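Local coordinates for BF1531-like N-terminal domain-containing protein (Bacteroides fragilis, PDB 3SLR), which is of unknown function, but joins an FkbH-type N-terminal domain to a magnesium-binding phosphatase-like domain and may act as a hydrolase on ester bonds, at residues G29-Q34 / F83-K88; N183-S188 / L200-I205; Y125-E130 / E157-S162; K103-R108 / T148-K153. All coordinates share one frame; numbering follows the deposited sequence.

Contact 1: G29-Q34 / F83-K88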
loop_
_atom_site.group_PDB
_atom_site.type_symbol
_atom_site.label_atom_id
_atom_site.label_comp_id
_atom_site.label_asym_id
_atom_site.label_seq_id
_atom_site.Cartn_x
_atom_site.Cartn_y
_atom_site.Cartn_z
ATOM N N GLY A 29 17.413 8.750 -7.559
ATOM C CA GLY A 29 17.439 8.914 -6.114
ATOM C C GLY A 29 18.691 9.599 -5.616
ATOM O O GLY A 29 19.664 9.731 -6.365
ATOM N N ASP A 30 18.670 10.047 -4.360
ATOM C CA ASP A 30 19.853 10.671 -3.762
ATOM C C ASP A 30 20.591 9.741 -2.789
ATOM O O ASP A 30 21.508 10.159 -2.076
ATOM C CB ASP A 30 19.538 12.039 -3.127
ATOM C CG ASP A 30 18.482 11.971 -2.014
ATOM O OD1 ASP A 30 18.266 10.905 -1.405
ATOM O OD2 ASP A 30 17.881 13.023 -1.725
ATOM N N THR A 31 20.190 8.476 -2.776
ATOM C CA THR A 31 20.974 7.427 -2.119
ATOM C C THR A 31 21.237 6.339 -3.162
ATOM O O THR A 31 20.800 6.465 -4.298
ATOM C CB THR A 31 20.275 6.851 -0.870
ATOM O OG1 THR A 31 18.986 6.302 -1.216
ATOM C CG2 THR A 31 20.107 7.945 0.187
ATOM N N ALA A 32 21.955 5.282 -2.797
ATOM C CA ALA A 32 22.271 4.239 -3.781
ATOM C C ALA A 32 21.026 3.440 -4.161
ATOM O O ALA A 32 20.363 2.863 -3.299
ATOM C CB ALA A 32 23.362 3.324 -3.263
ATOM N N THR A 33 20.720 3.391 -5.459
ATOM C CA THR A 33 19.434 2.839 -5.909
ATOM C C THR A 33 19.506 1.479 -6.610
ATOM O O THR A 33 18.489 0.980 -7.094
ATOM C CB THR A 33 18.677 3.835 -6.846
ATOM O OG1 THR A 33 19.547 4.278 -7.898
ATOM C CG2 THR A 33 18.187 5.040 -6.071
ATOM N N GLN A 34 20.684 0.860 -6.658
ATOM C CA GLN A 34 20.831 -0.354 -7.471
ATOM C C GLN A 34 19.966 -1.527 -7.007
ATOM O O GLN A 34 19.378 -2.214 -7.834
ATOM C CB GLN A 34 22.296 -0.782 -7.605
ATOM C CG GLN A 34 23.194 0.261 -8.249
ATOM C CD GLN A 34 23.783 1.246 -7.244
ATOM O OE1 GLN A 34 23.412 1.257 -6.066
ATOM N NE2 GLN A 34 24.725 2.068 -7.709
ATOM N N PHE A 83 13.256 9.188 -5.648
ATOM C CA PHE A 83 13.498 8.850 -4.253
ATOM C C PHE A 83 14.433 9.880 -3.619
ATOM O O PHE A 83 15.656 9.729 -3.662
ATOM C CB PHE A 83 14.112 7.447 -4.152
ATOM C CG PHE A 83 14.244 6.940 -2.741
ATOM C CD1 PHE A 83 13.610 7.589 -1.686
ATOM C CD2 PHE A 83 14.993 5.798 -2.477
ATOM C CE1 PHE A 83 13.726 7.110 -0.385
ATOM C CE2 PHE A 83 15.110 5.303 -1.197
ATOM C CZ PHE A 83 14.477 5.960 -0.136
ATOM N N HIS A 84 13.846 10.951 -3.089
ATOM C CA HIS A 84 14.541 11.894 -2.216
ATOM C C HIS A 84 14.402 11.376 -0.785
ATOM O O HIS A 84 13.287 11.253 -0.275
ATOM C CB HIS A 84 13.861 13.261 -2.275
ATOM C CG HIS A 84 14.314 14.133 -3.404
ATOM N ND1 HIS A 84 13.443 14.936 -4.111
ATOM C CD2 HIS A 84 15.547 14.378 -3.911
ATOM C CE1 HIS A 84 14.115 15.616 -5.021
ATOM N NE2 HIS A 84 15.394 15.300 -4.915
ATOM N N SER A 85 15.516 11.101 -0.122
ATOM C CA SER A 85 15.461 10.523 1.220
ATOM C C SER A 85 15.394 11.585 2.302
ATOM O O SER A 85 15.965 12.674 2.171
ATOM C CB SER A 85 16.675 9.624 1.467
ATOM O OG SER A 85 17.868 10.397 1.477
ATOM N N THR A 86 14.714 11.264 3.393
ATOM C CA THR A 86 14.739 12.158 4.546
ATOM C C THR A 86 16.171 12.344 5.029
ATOM O O THR A 86 16.571 13.438 5.425
ATOM C CB THR A 86 13.898 11.606 5.701
ATOM O OG1 THR A 86 12.567 11.384 5.238
ATOM C CG2 THR A 86 13.878 12.586 6.883
ATOM N N HIS A 87 16.940 11.262 4.999
ATOM C CA HIS A 87 18.309 11.282 5.490
ATOM C C HIS A 87 19.177 12.342 4.812
ATOM O O HIS A 87 19.943 13.052 5.473
ATOM C CB HIS A 87 18.943 9.891 5.332
ATOM C CG HIS A 87 20.147 9.684 6.195
ATOM N ND1 HIS A 87 20.088 9.027 7.407
ATOM C CD2 HIS A 87 21.432 10.093 6.050
ATOM C CE1 HIS A 87 21.289 9.020 7.960
ATOM N NE2 HIS A 87 22.124 9.653 7.153
ATOM N N LYS A 88 19.070 12.437 3.495
ATOM C CA LYS A 88 19.882 13.384 2.737
ATOM C C LYS A 88 19.354 14.811 2.890
ATOM O O LYS A 88 20.136 15.770 2.889
ATOM C CB LYS A 88 19.975 12.972 1.259
ATOM C CG LYS A 88 20.739 11.657 1.045
ATOM C CD LYS A 88 22.225 11.796 1.429
ATOM C CE LYS A 88 22.935 10.435 1.385
ATOM N NZ LYS A 88 24.416 10.571 1.618
HETATM O O HOH W 1 16.238 14.350 -0.028
HETATM O O HOH W 2 17.308 8.293 -1.665
#
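Asp-30 OD1 is gripped by three donors: Ser-85 OG and Ser-85 N, each 3.0 Å from it on the syn side and somewhat out of the carboxylate plane, and a water. A chi1 of 59°, which sets CG between the backbone N and the carbonyl carbon, swings the carboxylate across to Ser-85. Ser-85 is also the N-cap of helix 86-94, its OG accepting from Lys-88 N at 3.1 Å, so Asp-30 probably orients the capping hydroxyl from a second shell. The site sits at the C-terminal ends of neighbouring parallel strands 22-29 and 79-83 in the SGNH-hydrolase-like sheet of the FkbH N-terminal domain; just beyond the strands Asp-30 N donates to Phe-83 O, 3.1 Å. Two waters extend the network. One donates to Asp-30 OD2 and Ser-85 O; the other, the third donor to OD1, also donates to Phe-83 O, bonds Thr-31 OG1 at 2.6 Å and rests over the centre of the Phe-83 ring. Asp-30 OD2 lies at the edge of the His-84 ring, whose ND1 is bonded to Tyr-125. Lys-88 runs past Asp-30 in the opposite direction, its CG 3.5 Å from Asp-30 O, and carries its ammonium on to Glu-195.

Contact 2: N183-S188 / L200-I205; sequences NFMFDS and LDALPI
Phe-184 and Met-185, a selenomethionine in this crystal, supply the apolar surface of residues 183-188 that meets Asp-201, Ala-202 and Ile-205. The phenyl ring of Phe-184 approaches with its far end: CZ lies 3.6 Å from Asp-201 CB, and CE2 is 3.9 Å from Ile-205 CD1, both partners lying obliquely to the ring plane. Phe-184 CG stands anti to the backbone N (chi1 168°), which carries the ring out to Asp-201 and Ile-205. Ile-205 reaches back from the opposite direction, its chain extended to CD1. Met-185 works differently, by folding. Bends at both chi2 and chi3 curl the chain until its methyl CE is 3.9 Å from Ala-202 CB, with SE in the plane of the Phe-184 ring at its edge. Ala-202 CB is thus held against both the methionine end and the backbone, 3.8 Å from Met-185 O.

The polar links are indirect. A single water donates to Asp-187 OD2 and accepts from Leu-200 N, each at 2.9 Å, bridging the segments beside the apolar patch. Ser-199, just before residues 200-205, accepts from Ala-202 N through its hydroxyl and is also hydrogen-bonded to Phe-184 O. Around them, Tyr-180 of helix 173-180 meets the Phe-184 ring and also touches Met-185 and Ile-205.

Since the direct contacts are van der Waals ones, shape and burial of apolar surface set how the end of helix 182-185 sits against residues 200-205, while a water and Ser-199 link some of the backbone and carboxylate groups.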
loop_
_atom_site.group_PDB
_atom_site.type_symbol
_atom_site.label_atom_id
_atom_site.label_comp_id
_atom_site.label_asym_id
_atom_site.label_seq_id
_atom_site.Cartn_x
_atom_site.Cartn_y
_atom_site.Cartn_z
ATOM N N ASN A 183 13.870 1.940 12.892
ATOM C CA ASN A 183 14.740 0.881 13.425
ATOM C C ASN A 183 14.782 -0.361 12.527
ATOM O O ASN A 183 15.785 -1.069 12.479
ATOM C CB ASN A 183 14.333 0.503 14.859
ATOM C CG ASN A 183 14.754 1.543 15.884
ATOM O OD1 ASN A 183 15.535 2.439 15.589
ATOM N ND2 ASN A 183 14.240 1.420 17.102
ATOM N N PHE A 184 13.698 -0.601 11.795
ATOM C CA PHE A 184 13.594 -1.739 10.887
ATOM C C PHE A 184 13.885 -1.339 9.431
ATOM O O PHE A 184 14.487 -2.101 8.672
ATOM C CB PHE A 184 12.190 -2.352 11.000
ATOM C CG PHE A 184 11.863 -3.347 9.911
ATOM C CD1 PHE A 184 12.079 -4.703 10.105
ATOM C CD2 PHE A 184 11.342 -2.923 8.702
ATOM C CE1 PHE A 184 11.779 -5.617 9.113
ATOM C CE2 PHE A 184 11.045 -3.832 7.700
ATOM C CZ PHE A 184 11.260 -5.180 7.908
HETATM N N MSE A 185 13.461 -0.135 9.049
HETATM C CA MSE A 185 13.537 0.294 7.657
HETATM C C MSE A 185 14.943 0.708 7.233
HETATM O O MSE A 185 15.280 0.671 6.052
HETATM C CB MSE A 185 12.589 1.477 7.415
HETATM C CG MSE A 185 11.125 1.203 7.721
HETATM SE SE MSE A 185 10.244 0.034 6.456
HETATM C CE MSE A 185 10.429 1.089 4.814
ATOM N N PHE A 186 15.744 1.119 8.206
ATOM C CA PHE A 186 17.073 1.685 7.971
ATOM C C PHE A 186 18.132 0.807 8.633
ATOM O O PHE A 186 17.976 0.385 9.778
ATOM C CB PHE A 186 17.107 3.122 8.527
ATOM C CG PHE A 186 18.474 3.754 8.547
ATOM C CD1 PHE A 186 19.140 4.055 7.365
ATOM C CD2 PHE A 186 19.074 4.085 9.752
ATOM C CE1 PHE A 186 20.392 4.651 7.383
ATOM C CE2 PHE A 186 20.319 4.686 9.778
ATOM C CZ PHE A 186 20.985 4.961 8.597
ATOM N N ASP A 187 19.210 0.530 7.904
ATOM C CA ASP A 187 20.294 -0.306 8.406
ATOM C C ASP A 187 21.557 0.553 8.378
ATOM O O ASP A 187 22.180 0.739 7.330
ATOM C CB ASP A 187 20.429 -1.543 7.506
ATOM C CG ASP A 187 21.437 -2.566 8.027
ATOM O OD1 ASP A 187 22.389 -2.182 8.738
ATOM O OD2 ASP A 187 21.286 -3.763 7.684
ATOM N N SER A 188 21.915 1.114 9.525
ATOM C CA SER A 188 23.030 2.043 9.583
ATOM C C SER A 188 24.324 1.469 9.011
ATOM O O SER A 188 25.022 2.128 8.247
ATOM C CB SER A 188 23.271 2.503 11.020
ATOM O OG SER A 188 24.371 3.382 11.046
ATOM N N LEU A 200 17.512 -4.650 3.900
ATOM C CA LEU A 200 17.214 -5.765 3.009
ATOM C C LEU A 200 15.755 -6.179 3.106
ATOM O O LEU A 200 15.128 -6.536 2.099
ATOM C CB LEU A 200 18.117 -6.959 3.330
ATOM C CG LEU A 200 17.916 -8.220 2.483
ATOM C CD1 LEU A 200 18.045 -7.903 1.006
ATOM C CD2 LEU A 200 18.914 -9.303 2.887
ATOM N N ASP A 201 15.208 -6.129 4.317
ATOM C CA ASP A 201 13.839 -6.572 4.528
ATOM C C ASP A 201 12.824 -5.487 4.190
ATOM O O ASP A 201 11.651 -5.777 3.961
ATOM C CB ASP A 201 13.662 -7.093 5.947
ATOM C CG ASP A 201 14.427 -8.378 6.183
ATOM O OD1 ASP A 201 14.329 -9.292 5.333
ATOM O OD2 ASP A 201 15.142 -8.467 7.200
ATOM N N ALA A 202 13.285 -4.245 4.133
ATOM C CA ALA A 202 12.425 -3.138 3.736
ATOM C C ALA A 202 12.274 -3.060 2.226
ATOM O O ALA A 202 11.248 -2.596 1.725
ATOM C CB ALA A 202 12.965 -1.827 4.270
ATOM N N LEU A 203 13.300 -3.494 1.501
ATOM C CA LEU A 203 13.310 -3.362 0.042
ATOM C C LEU A 203 12.068 -3.935 -0.657
ATOM O O LEU A 203 11.452 -3.246 -1.465
ATOM C CB LEU A 203 14.599 -3.932 -0.569
ATOM C CG LEU A 203 15.848 -3.051 -0.527
ATOM C CD1 LEU A 203 17.091 -3.899 -0.757
ATOM C CD2 LEU A 203 15.757 -1.926 -1.560
ATOM N N PRO A 204 11.680 -5.184 -0.338
ATOM C CA PRO A 204 10.495 -5.756 -0.998
ATOM C C PRO A 204 9.195 -5.071 -0.592
ATOM O O PRO A 204 8.224 -5.126 -1.342
ATOM C CB PRO A 204 10.465 -7.204 -0.501
ATOM C CG PRO A 204 11.747 -7.445 0.174
ATOM C CD PRO A 204 12.339 -6.141 0.564
ATOM N N ILE A 205 9.154 -4.470 0.597
ATOM C CA ILE A 205 7.980 -3.709 0.991
ATOM C C ILE A 205 7.817 -2.495 0.090
ATOM O O ILE A 205 6.733 -2.228 -0.414
ATOM C CB ILE A 205 8.054 -3.245 2.462
ATOM C CG1 ILE A 205 8.001 -4.462 3.393
ATOM C CG2 ILE A 205 6.932 -2.265 2.749
ATOM C CD1 ILE A 205 8.345 -4.153 4.860
HETATM O O HOH W 3 20.089 -4.463 5.170
#

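Contact 3: Y125-E130 / E157-S162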
loop_
_atom_site.group_PDB
_atom_site.type_symbol
_atom_site.label_atom_id
_atom_site.label_comp_id
_atom_site.label_asym_id
_atom_site.label_seq_id
_atom_site.Cartn_x
_atom_site.Cartn_y
_atom_site.Cartn_z
ATOM N N TYR A 125 6.425 9.551 -6.350
ATOM C CA TYR A 125 7.335 10.302 -5.499
ATOM C C TYR A 125 7.200 9.812 -4.064
ATOM O O TYR A 125 6.112 9.887 -3.485
ATOM C CB TYR A 125 7.003 11.801 -5.590
ATOM C CG TYR A 125 8.040 12.712 -4.950
ATOM C CD1 TYR A 125 8.009 12.983 -3.597
ATOM C CD2 TYR A 125 9.042 13.304 -5.712
ATOM C CE1 TYR A 125 8.958 13.808 -3.004
ATOM C CE2 TYR A 125 9.996 14.135 -5.135
ATOM C CZ TYR A 125 9.948 14.376 -3.779
ATOM O OH TYR A 125 10.879 15.194 -3.202
ATOM N N TYR A 126 8.286 9.274 -3.500
ATOM C CA TYR A 126 8.266 8.834 -2.101
ATOM C C TYR A 126 8.235 10.039 -1.177
ATOM O O TYR A 126 9.081 10.915 -1.291
ATOM C CB TYR A 126 9.496 7.973 -1.762
ATOM C CG TYR A 126 9.610 6.720 -2.598
ATOM C CD1 TYR A 126 10.603 6.594 -3.558
ATOM C CD2 TYR A 126 8.705 5.665 -2.441
ATOM C CE1 TYR A 126 10.705 5.447 -4.334
ATOM C CE2 TYR A 126 8.801 4.519 -3.224
ATOM C CZ TYR A 126 9.804 4.415 -4.164
ATOM O OH TYR A 126 9.903 3.275 -4.952
ATOM N N ASN A 127 7.263 10.096 -0.270
ATOM C CA ASN A 127 7.270 11.149 0.733
ATOM C C ASN A 127 8.248 10.808 1.851
ATOM O O ASN A 127 9.023 9.848 1.735
ATOM C CB ASN A 127 5.856 11.484 1.255
ATOM C CG ASN A 127 5.191 10.325 1.975
ATOM O OD1 ASN A 127 5.769 9.233 2.110
ATOM N ND2 ASN A 127 3.959 10.556 2.454
ATOM N N TYR A 128 8.217 11.584 2.928
ATOM C CA TYR A 128 9.343 11.634 3.867
ATOM C C TYR A 128 9.017 11.136 5.280
ATOM O O TYR A 128 8.343 11.824 6.047
ATOM C CB TYR A 128 9.860 13.077 3.968
ATOM C CG TYR A 128 10.381 13.670 2.669
ATOM C CD1 TYR A 128 9.534 14.341 1.795
ATOM C CD2 TYR A 128 11.729 13.582 2.341
ATOM C CE1 TYR A 128 10.023 14.888 0.596
ATOM C CE2 TYR A 128 12.227 14.141 1.180
ATOM C CZ TYR A 128 11.372 14.786 0.310
ATOM O OH TYR A 128 11.886 15.321 -0.851
ATOM N N PRO A 129 9.517 9.944 5.649
ATOM C CA PRO A 129 9.347 9.545 7.054
ATOM C C PRO A 129 10.127 10.489 7.963
ATOM O O PRO A 129 11.254 10.886 7.636
ATOM C CB PRO A 129 9.979 8.148 7.122
ATOM C CG PRO A 129 10.174 7.712 5.678
ATOM C CD PRO A 129 10.287 8.967 4.862
ATOM N N GLU A 130 9.557 10.843 9.105
ATOM C CA GLU A 130 10.244 11.798 9.965
ATOM C C GLU A 130 11.478 11.182 10.624
ATOM O O GLU A 130 11.412 10.091 11.184
ATOM C CB GLU A 130 9.298 12.361 11.029
ATOM C CG GLU A 130 9.998 13.358 11.989
ATOM C CD GLU A 130 9.059 13.938 13.028
ATOM O OE1 GLU A 130 7.828 13.803 12.858
ATOM O OE2 GLU A 130 9.558 14.528 14.021
ATOM N N GLU A 157 2.219 19.712 2.222
ATOM C CA GLU A 157 2.121 20.368 0.918
ATOM C C GLU A 157 2.312 19.400 -0.250
ATOM O O GLU A 157 1.744 19.599 -1.317
ATOM C CB GLU A 157 3.110 21.534 0.815
ATOM C CG GLU A 157 2.815 22.673 1.786
ATOM C CD GLU A 157 1.436 23.300 1.594
ATOM O OE1 GLU A 157 0.764 23.024 0.571
ATOM O OE2 GLU A 157 1.021 24.079 2.478
ATOM N N LEU A 158 3.111 18.352 -0.054
ATOM C CA LEU A 158 3.244 17.321 -1.075
ATOM C C LEU A 158 1.896 16.700 -1.377
ATOM O O LEU A 158 1.585 16.394 -2.526
ATOM C CB LEU A 158 4.217 16.225 -0.635
ATOM C CG LEU A 158 5.702 16.465 -0.860
ATOM C CD1 LEU A 158 6.482 15.335 -0.195
ATOM C CD2 LEU A 158 6.007 16.546 -2.360
HETATM N N MSE A 159 1.084 16.498 -0.348
HETATM C CA MSE A 159 -0.237 15.932 -0.600
HETATM C C MSE A 159 -1.106 16.889 -1.418
HETATM O O MSE A 159 -1.854 16.465 -2.311
HETATM C CB MSE A 159 -0.907 15.534 0.712
HETATM C CG MSE A 159 -0.130 14.450 1.420
HETATM SE SE MSE A 159 -1.163 13.641 2.880
HETATM C CE MSE A 159 0.260 12.483 3.603
ATOM N N ASN A 160 -0.997 18.180 -1.125
ATOM C CA ASN A 160 -1.696 19.188 -1.908
ATOM C C ASN A 160 -1.211 19.219 -3.358
ATOM O O ASN A 160 -2.012 19.378 -4.277
ATOM C CB ASN A 160 -1.602 20.564 -1.244
ATOM C CG ASN A 160 -2.321 20.609 0.098
ATOM O OD1 ASN A 160 -3.279 19.867 0.321
ATOM N ND2 ASN A 160 -1.856 21.474 1.001
ATOM N N ILE A 161 0.090 19.033 -3.574
ATOM C CA ILE A 161 0.591 18.917 -4.942
ATOM C C ILE A 161 -0.051 17.726 -5.662
ATOM O O ILE A 161 -0.452 17.841 -6.823
ATOM C CB ILE A 161 2.130 18.824 -4.999
ATOM C CG1 ILE A 161 2.754 20.157 -4.584
ATOM C CG2 ILE A 161 2.607 18.446 -6.410
ATOM C CD1 ILE A 161 4.261 20.090 -4.471
ATOM N N SER A 162 -0.187 16.593 -4.974
ATOM C CA SER A 162 -0.807 15.424 -5.610
ATOM C C SER A 162 -2.260 15.677 -5.988
ATOM O O SER A 162 -2.778 15.059 -6.919
ATOM C CB SER A 162 -0.682 14.157 -4.748
ATOM O OG SER A 162 -1.584 14.178 -3.652
#
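Leu-158 meets Tyr-125, Asn-127 and Tyr-128 where helix 147-164 packs on the end of strand 122-126, a helix-on-sheet contact of the alpha/beta fold. This helix lies on the connection from strand 122-126 to the neighbouring parallel strand 168-171, a beta-alpha-beta crossover that brings it back over the strand it follows.

Leu-158 is the residue that does most of the touching. Its CG lies anti to the carbonyl carbon (chi1 -84°), which directs CD1 at the tyrosines. That methyl lies 3.7 Å from Tyr-128 CE1, at the edge of the ring and in its plane, so the ring meets the methyl with its rim. The same CD1 is 4.0 Å from Tyr-125 CE1, and CD2 lies close to that atom as well, at 4.1 Å. Both tyrosine side chains run at about a right angle to the leucine, and CD1 nestles into the corner the two rings make. It also comes within 4.2 Å of Asn-127 CB.

Next in order, Met-159, a selenomethionine, stretches its chain along the flank, its CE methyl coming 4.3 Å from Asn-127 ND2. The amide of Asn-127 is held elsewhere, its OD1 accepting from Ala-174 N and its ND2 bonded to Asn-172, which fixes both of its ends.

The two tyrosines that receive Leu-158 also hold one another, for Tyr-125 OH and Tyr-128 OH are hydrogen-bonded at 2.6 Å.

Contact 4: K103-R108 / T148-K153; sequences KLADDR and TYQLTK
Gln-150 OE1 accepts a nearly straight hydrogen bond from Ala-105 N, 2.8 Å long with an N-H...O angle of 166° and lying in the carbonyl plane. The amide belongs to the first turn of helix 104-118, where main-chain N-H groups lack partners within the helix, so a glutamine from a neighbouring helix supplies the acceptor. A bend at chi2 (-65°) brings OE1 over to this turn, while NE2 is bonded to Gln-144 O. This is the tight side of the contact. Ala-105 CB packs 3.3 Å from Gln-150 OE1, and its small size lets the backbones come close, with 5.4 Å between Ala-105 CA and Gln-150 CA. Leu-104 lies against the glutamine chain too, its CD2 4.0 Å from Gln-150 CB.

Toward solvent the contact is made by charged groups instead, the long Lys-153 and Asp-106. Lys-153, extended beyond CG, passes Ala-105 CB and ends in a salt bridge, with NZ 2.9 Å from Asp-106 OD1, approached from above the carboxylate plane; the bond to OD2 is weak. One water fills in between the two sides, accepting from Asp-106 N and Lys-153 NZ and donating to Gln-150 OE1.

The helix axes approach to 8.9 Å at their closest and cross at -34°, a moderate crossing of two helices that run in the same general direction, as neighbouring helices do on one face of a parallel sheet in a three-layer alpha/beta/alpha domain.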
loop_
_atom_site.group_PDB
_atom_site.type_symbol
_atom_site.label_atom_id
_atom_site.label_comp_id
_atom_site.label_asym_id
_atom_site.label_seq_id
_atom_site.Cartn_x
_atom_site.Cartn_y
_atom_site.Cartn_z
ATOM N N LYS A 103 13.449 27.881 4.451
ATOM C CA LYS A 103 13.025 27.688 3.071
ATOM C C LYS A 103 13.189 26.240 2.616
ATOM O O LYS A 103 13.035 25.949 1.433
ATOM C CB LYS A 103 13.837 28.594 2.133
ATOM C CG LYS A 103 13.561 30.080 2.307
ATOM C CD LYS A 103 14.471 30.923 1.434
ATOM C CE LYS A 103 14.241 32.410 1.677
ATOM N NZ LYS A 103 15.393 33.239 1.205
ATOM N N LEU A 104 13.512 25.338 3.543
ATOM C CA LEU A 104 13.788 23.943 3.176
ATOM C C LEU A 104 12.605 23.323 2.440
ATOM O O LEU A 104 12.731 22.847 1.313
ATOM C CB LEU A 104 14.110 23.100 4.417
ATOM C CG LEU A 104 14.635 21.686 4.124
ATOM C CD1 LEU A 104 16.063 21.745 3.609
ATOM C CD2 LEU A 104 14.561 20.814 5.358
ATOM N N ALA A 105 11.448 23.314 3.087
ATOM C CA ALA A 105 10.259 22.750 2.464
ATOM C C ALA A 105 9.891 23.476 1.175
ATOM O O ALA A 105 9.632 22.840 0.151
ATOM C CB ALA A 105 9.089 22.755 3.431
ATOM N N ASP A 106 9.853 24.806 1.231
ATOM C CA ASP A 106 9.470 25.598 0.058
ATOM C C ASP A 106 10.343 25.299 -1.162
ATOM O O ASP A 106 9.836 25.138 -2.267
ATOM C CB ASP A 106 9.515 27.097 0.368
ATOM C CG ASP A 106 8.390 27.543 1.291
ATOM O OD1 ASP A 106 7.331 26.881 1.313
ATOM O OD2 ASP A 106 8.569 28.570 1.984
ATOM N N ASP A 107 11.651 25.226 -0.963
ATOM C CA ASP A 107 12.556 24.959 -2.078
ATOM C C ASP A 107 12.328 23.577 -2.691
ATOM O O ASP A 107 12.334 23.414 -3.918
ATOM C CB ASP A 107 14.019 25.092 -1.641
ATOM C CG ASP A 107 14.428 26.536 -1.372
ATOM O OD1 ASP A 107 13.682 27.468 -1.752
ATOM O OD2 ASP A 107 15.515 26.738 -0.790
ATOM N N ARG A 108 12.149 22.581 -1.828
ATOM C CA ARG A 108 11.933 21.213 -2.276
ATOM C C ARG A 108 10.599 21.162 -3.013
ATOM O O ARG A 108 10.497 20.564 -4.093
ATOM C CB ARG A 108 11.956 20.257 -1.072
ATOM C CG ARG A 108 11.713 18.778 -1.397
ATOM C CD ARG A 108 12.634 18.251 -2.504
ATOM N NE ARG A 108 14.070 18.538 -2.319
ATOM C CZ ARG A 108 14.943 17.727 -1.716
ATOM N NH1 ARG A 108 14.548 16.583 -1.174
ATOM N NH2 ARG A 108 16.224 18.072 -1.629
ATOM N N THR A 148 12.034 19.164 12.055
ATOM C CA THR A 148 10.715 18.574 12.308
ATOM C C THR A 148 9.582 19.428 11.745
ATOM O O THR A 148 8.671 18.906 11.097
ATOM C CB THR A 148 10.517 18.307 13.796
ATOM O OG1 THR A 148 11.241 17.117 14.150
ATOM C CG2 THR A 148 9.047 18.102 14.120
ATOM N N TYR A 149 9.647 20.739 11.957
ATOM C CA TYR A 149 8.647 21.624 11.367
ATOM C C TYR A 149 8.678 21.613 9.829
ATOM O O TYR A 149 7.644 21.442 9.186
ATOM C CB TYR A 149 8.741 23.057 11.895
ATOM C CG TYR A 149 7.590 23.893 11.392
ATOM C CD1 TYR A 149 6.357 23.872 12.043
ATOM C CD2 TYR A 149 7.709 24.653 10.240
ATOM C CE1 TYR A 149 5.288 24.617 11.570
ATOM C CE2 TYR A 149 6.651 25.417 9.771
ATOM C CZ TYR A 149 5.439 25.394 10.436
ATOM O OH TYR A 149 4.364 26.137 9.974
ATOM N N GLN A 150 9.861 21.793 9.246
ATOM C CA GLN A 150 9.991 21.825 7.794
ATOM C C GLN A 150 9.508 20.533 7.145
ATOM O O GLN A 150 8.855 20.561 6.099
ATOM C CB GLN A 150 11.427 22.151 7.391
ATOM C CG GLN A 150 11.785 23.598 7.700
ATOM C CD GLN A 150 10.964 24.567 6.862
ATOM O OE1 GLN A 150 10.827 24.388 5.645
ATOM N NE2 GLN A 150 10.400 25.586 7.509
ATOM N N LEU A 151 9.823 19.398 7.763
ATOM C CA LEU A 151 9.402 18.117 7.190
ATOM C C LEU A 151 7.885 17.919 7.252
ATOM O O LEU A 151 7.281 17.398 6.327
ATOM C CB LEU A 151 10.117 16.949 7.872
ATOM C CG LEU A 151 10.182 15.737 6.942
ATOM C CD1 LEU A 151 11.094 16.098 5.785
ATOM C CD2 LEU A 151 10.714 14.499 7.647
ATOM N N THR A 152 7.279 18.336 8.354
ATOM C CA THR A 152 5.836 18.250 8.526
ATOM C C THR A 152 5.106 19.132 7.510
ATOM O O THR A 152 4.125 18.712 6.892
ATOM C CB THR A 152 5.453 18.640 9.963
ATOM O OG1 THR A 152 6.177 17.808 10.876
ATOM C CG2 THR A 152 3.938 18.473 10.200
ATOM N N LYS A 153 5.605 20.347 7.328
ATOM C CA LYS A 153 5.107 21.240 6.283
ATOM C C LYS A 153 5.267 20.599 4.900
ATOM O O LYS A 153 4.327 20.568 4.095
ATOM C CB LYS A 153 5.861 22.582 6.334
ATOM C CG LYS A 153 5.575 23.514 5.155
ATOM C CD LYS A 153 6.319 24.846 5.318
ATOM C CE LYS A 153 6.248 25.697 4.049
ATOM N NZ LYS A 153 6.940 27.015 4.227
HETATM O O HOH W 4 9.893 26.190 3.856
#

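How the contacts relate
All four contacts belong to the FkbH-type N-terminal domain and its five-stranded parallel sheet; the magnesium site lies in the other domain. Contacts 1 and 3 are at the C-terminal ends of strands 22-29, 79-83 and 122-126, their centres 15 Å apart and joined by Thr-86 to Pro-129. Contacts 3 and 4 share helix 147-164, interleave along the chain and lie closest, 11 Å between centres, with Arg-108 bonded to Tyr-128. Contact 1 also packs on contact 4, His-84 on Arg-108 and Thr-86 on Leu-151. Contact 2 comes last in sequence and touches contact 1 through His-87 and Phe-186. Contact 1 thus touches each of the other three, while contact 2 meets neither 3 nor 4.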